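Local coordinates for metallo-beta-lactamase domain-containing protein (Thermotoga maritima, PDB 3H3E) that is of unknown function but binds zinc, belongs to the metallo-beta-lactamase superfamily of metal-dependent hydrolases, and possibly has transferase activity, at residues V175-C180 / M202-F207; E161-L166 / S181-D186. The protein carries 2 engineered substitutions. All blocks are in the same frame, centred on the assembly; numbering follows the deposited sequence.

Interaction 1: residues V175-C180 / M202-F207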
loop_
_atom_site.group_PDB
_atom_site.type_symbol
_atom_site.label_atom_id
_atom_site.label_comp_id
_atom_site.label_asym_id
_atom_site.label_seq_id
_atom_site.Cartn_x
_atom_site.Cartn_y
_atom_site.Cartn_z
ATOM N N VAL A 175 -5.101 11.949 -2.818
ATOM C CA VAL A 175 -5.439 10.680 -2.199
ATOM C C VAL A 175 -4.213 9.782 -2.227
ATOM O O VAL A 175 -3.580 9.610 -3.262
ATOM C CB VAL A 175 -6.629 10.006 -2.863
ATOM C CG1 VAL A 175 -7.018 8.778 -2.071
ATOM C CG2 VAL A 175 -7.809 10.993 -2.946
ATOM N N VAL A 176 -3.867 9.235 -1.069
ATOM C CA VAL A 176 -2.637 8.487 -0.914
ATOM C C VAL A 176 -2.977 7.047 -0.594
ATOM O O VAL A 176 -3.749 6.778 0.310
ATOM C CB VAL A 176 -1.775 9.059 0.227
ATOM C CG1 VAL A 176 -0.527 8.214 0.438
ATOM C CG2 VAL A 176 -1.409 10.484 -0.047
ATOM N N ILE A 177 -2.409 6.124 -1.361
ATOM C CA ILE A 177 -2.669 4.708 -1.169
ATOM C C ILE A 177 -1.371 3.964 -0.901
ATOM O O ILE A 177 -0.407 4.040 -1.676
ATOM C CB ILE A 177 -3.431 4.097 -2.354
ATOM C CG1 ILE A 177 -4.825 4.713 -2.453
ATOM C CG2 ILE A 177 -3.592 2.597 -2.163
ATOM C CD1 ILE A 177 -4.843 5.997 -3.169
ATOM N N THR A 178 -1.342 3.274 0.233
ATOM C CA THR A 178 -0.116 2.648 0.702
ATOM C C THR A 178 -0.421 1.208 1.053
ATOM O O THR A 178 -1.540 0.883 1.440
ATOM C CB THR A 178 0.513 3.419 1.887
ATOM O OG1 THR A 178 1.731 2.788 2.262
ATOM C CG2 THR A 178 -0.403 3.444 3.074
ATOM N N GLY A 179 0.564 0.338 0.878
ATOM C CA GLY A 179 0.374 -1.078 1.117
ATOM C C GLY A 179 0.632 -1.412 2.563
ATOM O O GLY A 179 -0.262 -1.842 3.269
ATOM N N CYS A 180 1.854 -1.194 3.022
ATOM C CA CYS A 180 2.186 -1.542 4.393
ATOM C C CYS A 180 2.929 -0.436 5.159
ATOM O O CYS A 180 2.965 -0.436 6.387
ATOM C CB CYS A 180 2.955 -2.871 4.430
ATOM S SG CYS A 180 2.118 -4.178 5.306
HETATM N N MSE A 202 -7.075 12.432 1.737
HETATM C CA MSE A 202 -7.406 11.102 2.250
HETATM C C MSE A 202 -6.214 10.145 2.165
HETATM O O MSE A 202 -5.461 10.154 1.191
HETATM C CB MSE A 202 -8.582 10.525 1.456
HETATM C CG MSE A 202 -9.045 9.146 1.888
HETATM SE SE MSE A 202 -10.440 8.501 0.934
HETATM C CE MSE A 202 -11.745 9.622 1.376
ATOM N N VAL A 203 -6.050 9.309 3.182
ATOM C CA VAL A 203 -5.011 8.283 3.156
ATOM C C VAL A 203 -5.603 6.908 3.407
ATOM O O VAL A 203 -6.246 6.699 4.418
ATOM C CB VAL A 203 -3.950 8.533 4.224
ATOM C CG1 VAL A 203 -2.818 7.548 4.077
ATOM C CG2 VAL A 203 -3.443 9.954 4.129
ATOM N N VAL A 204 -5.392 5.971 2.489
ATOM C CA VAL A 204 -5.899 4.629 2.688
ATOM C C VAL A 204 -4.837 3.551 2.516
ATOM O O VAL A 204 -3.994 3.645 1.642
ATOM C CB VAL A 204 -7.130 4.365 1.801
ATOM C CG1 VAL A 204 -7.231 5.416 0.715
ATOM C CG2 VAL A 204 -7.083 2.951 1.222
ATOM N N GLY A 205 -4.860 2.539 3.377
ATOM C CA GLY A 205 -3.934 1.427 3.245
ATOM C C GLY A 205 -3.390 0.984 4.581
ATOM O O GLY A 205 -3.851 1.451 5.613
ATOM N N GLY A 206 -2.405 0.090 4.564
ATOM C CA GLY A 206 -1.843 -0.440 5.796
ATOM C C GLY A 206 -0.677 0.371 6.318
ATOM O O GLY A 206 0.167 0.814 5.542
ATOM N N PHE A 207 -0.625 0.564 7.635
ATOM C CA PHE A 207 0.404 1.412 8.251
ATOM C C PHE A 207 1.404 0.643 9.118
ATOM O O PHE A 207 2.371 1.216 9.608
ATOM C CB PHE A 207 -0.212 2.557 9.088
ATOM C CG PHE A 207 -1.245 3.385 8.350
ATOM C CD1 PHE A 207 -1.241 3.474 6.965
ATOM C CD2 PHE A 207 -2.207 4.081 9.047
ATOM C CE1 PHE A 207 -2.198 4.222 6.304
ATOM C CE2 PHE A 207 -3.150 4.835 8.387
ATOM C CZ PHE A 207 -3.144 4.907 7.017
#

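Interaction 2: residues E161-L166 / S181-D186. With ZN (zinc ion), chain B.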
loop_
_atom_site.group_PDB
_atom_site.type_symbol
_atom_site.label_atom_id
_atom_site.label_comp_id
_atom_site.label_asym_id
_atom_site.label_seq_id
_atom_site.Cartn_x
_atom_site.Cartn_y
_atom_site.Cartn_z
ATOM N N GLU A 161 13.859 -0.703 0.327
ATOM C CA GLU A 161 14.220 0.162 -0.779
ATOM C C GLU A 161 13.268 -0.056 -1.951
ATOM O O GLU A 161 13.305 0.686 -2.939
ATOM C CB GLU A 161 15.651 -0.128 -1.217
ATOM C CG GLU A 161 16.680 -0.058 -0.117
ATOM C CD GLU A 161 17.076 1.360 0.226
ATOM O OE1 GLU A 161 16.420 2.311 -0.263
ATOM O OE2 GLU A 161 18.050 1.528 0.992
ATOM N N ASP A 162 12.420 -1.077 -1.831
ATOM C CA ASP A 162 11.439 -1.419 -2.864
ATOM C C ASP A 162 10.074 -0.779 -2.668
ATOM O O ASP A 162 9.243 -0.836 -3.552
ATOM C CB ASP A 162 11.246 -2.925 -2.938
ATOM C CG ASP A 162 10.832 -3.530 -1.603
ATOM O OD1 ASP A 162 11.460 -3.197 -0.575
ATOM O OD2 ASP A 162 9.894 -4.359 -1.581
ATOM N N GLU A 163 9.850 -0.168 -1.512
ATOM C CA GLU A 163 8.539 0.366 -1.149
ATOM C C GLU A 163 8.158 1.605 -1.931
ATOM O O GLU A 163 8.945 2.534 -2.047
ATOM C CB GLU A 163 8.492 0.691 0.343
ATOM C CG GLU A 163 7.152 1.184 0.811
ATOM C CD GLU A 163 7.008 1.106 2.314
ATOM O OE1 GLU A 163 7.438 2.055 3.009
ATOM O OE2 GLU A 163 6.458 0.092 2.799
ATOM N N GLN A 164 6.939 1.619 -2.456
ATOM C CA GLN A 164 6.447 2.771 -3.200
ATOM C C GLN A 164 4.993 3.028 -2.891
ATOM O O GLN A 164 4.278 2.148 -2.415
ATOM C CB GLN A 164 6.658 2.606 -4.704
ATOM C CG GLN A 164 6.107 1.338 -5.284
ATOM C CD GLN A 164 6.373 1.235 -6.765
ATOM O OE1 GLN A 164 7.082 2.058 -7.338
ATOM N NE2 GLN A 164 5.823 0.215 -7.392
ATOM N N THR A 165 4.564 4.252 -3.155
ATOM C CA THR A 165 3.270 4.711 -2.696
ATOM C C THR A 165 2.580 5.447 -3.823
ATOM O O THR A 165 3.212 6.172 -4.586
ATOM C CB THR A 165 3.417 5.629 -1.452
ATOM O OG1 THR A 165 3.959 4.868 -0.371
ATOM C CG2 THR A 165 2.082 6.176 -1.017
ATOM N N LEU A 166 1.280 5.236 -3.939
ATOM C CA LEU A 166 0.513 5.873 -4.987
ATOM C C LEU A 166 -0.063 7.191 -4.489
ATOM O O LEU A 166 -0.579 7.278 -3.384
ATOM C CB LEU A 166 -0.607 4.940 -5.444
ATOM C CG LEU A 166 -1.606 5.477 -6.454
ATOM C CD1 LEU A 166 -0.874 5.737 -7.736
ATOM C CD2 LEU A 166 -2.762 4.477 -6.663
ATOM N N SER A 181 3.522 0.501 4.434
ATOM C CA SER A 181 4.240 1.611 5.057
ATOM C C SER A 181 5.353 1.151 5.986
ATOM O O SER A 181 5.364 1.499 7.155
ATOM C CB SER A 181 3.280 2.497 5.841
ATOM O OG SER A 181 2.206 2.920 5.030
ATOM N N HIS A 182 6.306 0.393 5.468
ATOM C CA HIS A 182 7.387 -0.126 6.299
ATOM C C HIS A 182 8.379 0.967 6.666
ATOM O O HIS A 182 9.037 0.924 7.704
ATOM C CB HIS A 182 8.104 -1.259 5.573
ATOM C CG HIS A 182 7.373 -2.567 5.623
ATOM N ND1 HIS A 182 7.241 -3.302 6.782
ATOM C CD2 HIS A 182 6.742 -3.273 4.657
ATOM C CE1 HIS A 182 6.564 -4.407 6.524
ATOM N NE2 HIS A 182 6.249 -4.413 5.242
ATOM N N ARG A 183 8.483 1.954 5.794
ATOM C CA ARG A 183 9.409 3.040 6.004
ATOM C C ARG A 183 8.814 4.105 6.908
ATOM O O ARG A 183 9.500 5.043 7.282
ATOM C CB ARG A 183 9.825 3.636 4.669
ATOM C CG ARG A 183 10.673 2.698 3.818
ATOM C CD ARG A 183 11.557 3.547 2.922
ATOM N NE ARG A 183 12.880 2.973 2.801
ATOM C CZ ARG A 183 13.999 3.680 2.772
ATOM N NH1 ARG A 183 13.954 4.993 2.852
ATOM N NH2 ARG A 183 15.164 3.066 2.667
ATOM N N GLY A 184 7.542 3.944 7.267
ATOM C CA GLY A 184 6.856 4.872 8.154
ATOM C C GLY A 184 5.800 5.698 7.448
ATOM O O GLY A 184 6.105 6.397 6.494
ATOM N N ILE A 185 4.549 5.616 7.896
ATOM C CA ILE A 185 3.466 6.290 7.184
ATOM C C ILE A 185 3.635 7.789 7.310
ATOM O O ILE A 185 3.307 8.538 6.391
ATOM C CB ILE A 185 2.085 5.850 7.679
ATOM C CG1 ILE A 185 0.971 6.521 6.877
ATOM C CG2 ILE A 185 1.922 6.188 9.136
ATOM C CD1 ILE A 185 1.118 6.466 5.418
ATOM N N ASP A 186 4.180 8.219 8.441
ATOM C CA ASP A 186 4.568 9.615 8.631
ATOM C C ASP A 186 5.677 10.077 7.677
ATOM O O ASP A 186 5.586 11.155 7.093
ATOM C CB ASP A 186 4.942 9.906 10.091
ATOM C CG ASP A 186 6.088 9.026 10.623
ATOM O OD1 ASP A 186 6.276 7.885 10.151
ATOM O OD2 ASP A 186 6.794 9.482 11.555
HETATM ZN ZN ZN B . 4.930 -6.014 4.093
HETATM O O HOH W 1 17.755 4.133 2.402
HETATM O O HOH W 2 4.075 -0.444 1.676
#

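Interaction 1: residues V175-C180 / M202-F207
Val176 and Val204 share the middle one of three regular backbone bonds between two parallel strands, 173-178 and 200-204, which helix 185-193 connects as a beta-alpha-beta unit of the metallo-beta-lactamase fold. Val176 N gives its hydrogen to Met202 O at 2.9 Å, Val204 N to Val176 O at 2.8 Å, and Thr178 N to Val204 O at 3.0 Å. Farther along, Gly206 N has weak bonds to both Thr178 O and Gly179 O.

The apolar contacts fall on two faces. Ile177 and Val204 lie side by side, CG1 to CG1 at 4.0 Å, on the face that also carries Val175 and Met202, a selenomethionine. On the other face Val176 CB packs on Val203 CG1, with helix 185-193 over both. The beta-branched valines and isoleucine suit extended chains whose two sides are buried. Farther on, Thr178 turns OG1 anti to its own N (chi1 -178°), where it is hydrogen-bonded to Ser181 OG; its methyl CG2 is thereby directed to the ring edge of Phe207, 3.8 Å from CE1.

Gly205 turns the corner with phi 139° and psi -172°, angles other residues rarely adopt. The first chain then brings Cys180, disulfide-bonded to Cys237, beside the zinc site. Regular backbone bonds under apolar cover thus hold the strands together, while weaker bonds at the glycines let the pairing give way toward the metal.

Interaction 2: residues E161-L166 / S181-D186
Glu161 and Glu163 both reach from the loop before strand 165-170 to the loop that carries His182, a zinc ligand of this metallo-beta-lactamase fold. Glu161, which is exposed to solvent, comes first. Its OE1 lies 3.3 Å from Arg183 NH2, well out of the guanidinium plane, so the salt bridge is one of charge without a directed N-H. A water supplies the directed bonds that the pair lacks: it donates to Glu161 OE2 and accepts from Arg183 NH2 at the guanidinium edge. Arg183 is also anchored through NE to Leu159 O and through NH1 to Ala136 O; a long, many-donor side chain suits a place where several loops meet.

Asp162 turns to other loops, with OD2 hydrogen-bonded to Gly70 N and OD1 in a salt bridge with Lys96. Glu163 carries the centre of the contact. CG anti to the backbone N (chi1 -177°) and a chain extended beyond it carry the carboxylate across the gap to two successive amides. OE2 takes the His182 N-H on its syn lone pair at 2.7 Å, with an angle of 168° at the hydrogen, while OE1 accepts from Arg183 N at 3.0 Å, 23° out of the carboxylate plane. A glutamate suits this buried place because its two oxygens can serve both amides, and its grip fixes the backbone of a first-shell residue. A second water donates to OE2 and accepts from Ser181 N. The His182 ring leads on to the metal, which His69 and His71 also bind; His182 NE2 stands 2.4 Å from the zinc ion.

How the interactions relate
Both interactions are largely buried and draw on one mixed sheet, in which strands 165-170 and 173-178 are neighbours; their centres are 9 Å apart. Interaction 1 belongs to the core, where backbone bonds and branched apolar side chains join two parallel strands. Interaction 2 sits where one loop enters that sheet and another leaves it: a carboxylate grips backbone amides with one water beside it, and a salt bridge and a second water lie at exposed Glu161. The two are joined by probable hydrogen bonds, Ile177 N to Leu166 O and Ser181 OG with Gly206 O. Because 181-186 directly follows 175-180, the strand pairing of interaction 1 leads straight into the zinc loop that interaction 2 holds.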